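Local coordinates for protein DPSA15 (Streptomyces coelicolor, PDB 4CYA) that probably oxidises and stores iron inside a twelve-subunit, ferritin-like Dps shell, and is probably able to bind DNA as well, at residues V114-V119 / Q149-V154. Sequence-based numbering, arbitrary orientation.
Sequences VYTGVV and QFQWFV
Tyr115 and Gln151 reach past each other in opposite directions between two nearly antiparallel helices, 104-130 and 134-158, whose local axes run 10.0 Å apart at 163°. The tyrosine ring lies with one face toward Gln151 CA, which sits over its rim, and the ring and amide planes are inclined by 43°. Gln151 is stretched out, CG anti to the backbone N (chi1 -176°) and the chain straight beyond it, which lays its aliphatic part along Tyr115, CG 3.7 Å from Tyr115 CB. This carries the amide to the opposite helix: Gln151 NE2 donates to the backbone carbonyl of Asp112 and comes within 2.9 Å of Thr116 OG1, a hydroxyl also bonded to that carbonyl. Gln151 OE1 lies 4.1 Å from Val119 CG2. At the far end of the tyrosine, Tyr115 OH rests 3.6 Å from Phe150 CB. On the ring's flank, Tyr115 CE2 meets Val154 CG2 at 4.3 Å. The Phe150 ring continues onto helix 49-77, where Gln59 OE1 weakly accepts a hydrogen bond from Tyr115 OH. Pro9 of a neighbouring subunit packs on Gln151 and Val119. Within this four-helix bundle, the contact joins apolar packing round Tyr115 to a buried amide with one N-H held by main-chain oxygen, which probably limits its rotation.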
loop_
_atom_site.group_PDB
_atom_site.type_symbol
_atom_site.label_atom_id
_atom_site.label_comp_id
_atom_site.label_asym_id
_atom_site.label_seq_id
_atom_site.Cartn_x
_atom_site.Cartn_y
_atom_site.Cartn_z
ATOM N N VAL A 114 -9.736 35.082 -10.516
ATOM C CA VAL A 114 -8.585 34.878 -9.596
ATOM C C VAL A 114 -7.416 34.199 -10.371
ATOM O O VAL A 114 -6.258 34.650 -10.322
ATOM C CB VAL A 114 -8.938 34.017 -8.361
ATOM C CG1 VAL A 114 -7.661 33.680 -7.576
ATOM C CG2 VAL A 114 -9.917 34.790 -7.452
ATOM N N TYR A 115 -7.742 33.158 -11.104
ATOM C CA TYR A 115 -6.705 32.403 -11.795
ATOM C C TYR A 115 -6.112 33.252 -12.899
ATOM O O TYR A 115 -4.956 33.074 -13.198
ATOM C CB TYR A 115 -7.261 31.129 -12.443
ATOM C CG TYR A 115 -7.073 29.902 -11.502
ATOM C CD1 TYR A 115 -5.829 29.319 -11.331
ATOM C CD2 TYR A 115 -8.137 29.354 -10.850
ATOM C CE1 TYR A 115 -5.613 28.242 -10.462
ATOM C CE2 TYR A 115 -7.975 28.218 -9.980
ATOM C CZ TYR A 115 -6.694 27.688 -9.796
ATOM O OH TYR A 115 -6.493 26.601 -8.964
ATOM N N THR A 116 -6.905 34.104 -13.564
ATOM C CA THR A 116 -6.279 34.963 -14.629
ATOM C C THR A 116 -5.196 35.781 -14.008
ATOM O O THR A 116 -4.091 35.871 -14.564
ATOM C CB THR A 116 -7.376 35.820 -15.318
ATOM O OG1 THR A 116 -8.194 34.917 -16.031
ATOM C CG2 THR A 116 -6.749 36.863 -16.338
ATOM N N GLY A 117 -5.474 36.372 -12.842
ATOM C CA GLY A 117 -4.435 37.172 -12.161
ATOM C C GLY A 117 -3.184 36.347 -11.790
ATOM O O GLY A 117 -2.045 36.778 -12.005
ATOM N N VAL A 118 -3.405 35.127 -11.296
ATOM C CA VAL A 118 -2.295 34.269 -10.878
ATOM C C VAL A 118 -1.431 33.876 -12.081
ATOM O O VAL A 118 -0.182 33.977 -12.008
ATOM C CB VAL A 118 -2.824 32.984 -10.184
ATOM C CG1 VAL A 118 -1.644 32.008 -9.907
ATOM C CG2 VAL A 118 -3.408 33.362 -8.781
ATOM N N VAL A 119 -2.068 33.417 -13.161
ATOM C CA VAL A 119 -1.329 32.910 -14.312
ATOM C C VAL A 119 -0.627 34.071 -15.025
ATOM O O VAL A 119 0.494 33.884 -15.500
ATOM C CB VAL A 119 -2.120 32.057 -15.336
ATOM C CG1 VAL A 119 -2.727 30.829 -14.639
ATOM C CG2 VAL A 119 -3.215 32.813 -16.036
ATOM N N GLN A 149 -3.934 24.754 -16.418
ATOM C CA GLN A 149 -4.781 23.565 -16.585
ATOM C C GLN A 149 -5.880 23.589 -15.483
ATOM O O GLN A 149 -7.017 23.170 -15.734
ATOM C CB GLN A 149 -3.988 22.249 -16.548
ATOM C CG GLN A 149 -2.978 22.102 -17.743
ATOM C CD GLN A 149 -3.692 22.196 -19.058
ATOM O OE1 GLN A 149 -4.717 21.478 -19.293
ATOM N NE2 GLN A 149 -3.230 23.062 -19.916
ATOM N N PHE A 150 -5.539 24.026 -14.277
ATOM C CA PHE A 150 -6.584 24.103 -13.192
ATOM C C PHE A 150 -7.613 25.165 -13.620
ATOM O O PHE A 150 -8.831 24.947 -13.520
ATOM C CB PHE A 150 -5.999 24.551 -11.855
ATOM C CG PHE A 150 -4.999 23.601 -11.221
ATOM C CD1 PHE A 150 -4.893 22.264 -11.598
ATOM C CD2 PHE A 150 -4.183 24.072 -10.142
ATOM C CE1 PHE A 150 -3.969 21.393 -10.991
ATOM C CE2 PHE A 150 -3.259 23.212 -9.545
ATOM C CZ PHE A 150 -3.148 21.876 -9.959
ATOM N N GLN A 151 -7.132 26.278 -14.185
ATOM C CA GLN A 151 -8.071 27.269 -14.709
ATOM C C GLN A 151 -8.961 26.726 -15.829
ATOM O O GLN A 151 -10.120 27.090 -15.900
ATOM C CB GLN A 151 -7.341 28.546 -15.173
ATOM C CG GLN A 151 -8.377 29.613 -15.636
ATOM C CD GLN A 151 -7.620 30.806 -16.193
ATOM O OE1 GLN A 151 -6.622 30.627 -16.905
ATOM N NE2 GLN A 151 -8.085 32.005 -15.892
ATOM N N TRP A 152 -8.419 25.882 -16.720
ATOM C CA TRP A 152 -9.219 25.303 -17.746
ATOM C C TRP A 152 -10.354 24.472 -17.140
ATOM O O TRP A 152 -11.526 24.556 -17.609
ATOM C CB TRP A 152 -8.336 24.460 -18.703
ATOM C CG TRP A 152 -9.163 23.482 -19.485
ATOM C CD1 TRP A 152 -9.052 22.098 -19.518
ATOM C CD2 TRP A 152 -10.318 23.806 -20.357
ATOM N NE1 TRP A 152 -10.035 21.560 -20.338
ATOM C CE2 TRP A 152 -10.827 22.527 -20.849
ATOM C CE3 TRP A 152 -10.956 24.995 -20.748
ATOM C CZ2 TRP A 152 -11.940 22.445 -21.718
ATOM C CZ3 TRP A 152 -12.102 24.899 -21.590
ATOM C CH2 TRP A 152 -12.545 23.663 -22.076
ATOM N N PHE A 153 -10.038 23.634 -16.143
ATOM C CA PHE A 153 -11.149 22.874 -15.518
ATOM C C PHE A 153 -12.261 23.827 -14.969
ATOM O O PHE A 153 -13.454 23.519 -15.137
ATOM C CB PHE A 153 -10.630 21.919 -14.431
ATOM C CG PHE A 153 -10.209 20.562 -14.987
ATOM C CD1 PHE A 153 -9.756 20.437 -16.322
ATOM C CD2 PHE A 153 -10.310 19.380 -14.204
ATOM C CE1 PHE A 153 -9.381 19.185 -16.872
ATOM C CE2 PHE A 153 -9.938 18.123 -14.740
ATOM C CZ PHE A 153 -9.488 18.027 -16.066
ATOM N N VAL A 154 -11.874 24.954 -14.370
ATOM C CA VAL A 154 -12.881 25.941 -13.873
ATOM C C VAL A 154 -13.697 26.527 -15.023
ATOM O O VAL A 154 -14.948 26.546 -14.993
ATOM C CB VAL A 154 -12.193 27.100 -13.073
ATOM C CG1 VAL A 154 -13.183 28.251 -12.785
ATOM C CG2 VAL A 154 -11.545 26.535 -11.790
#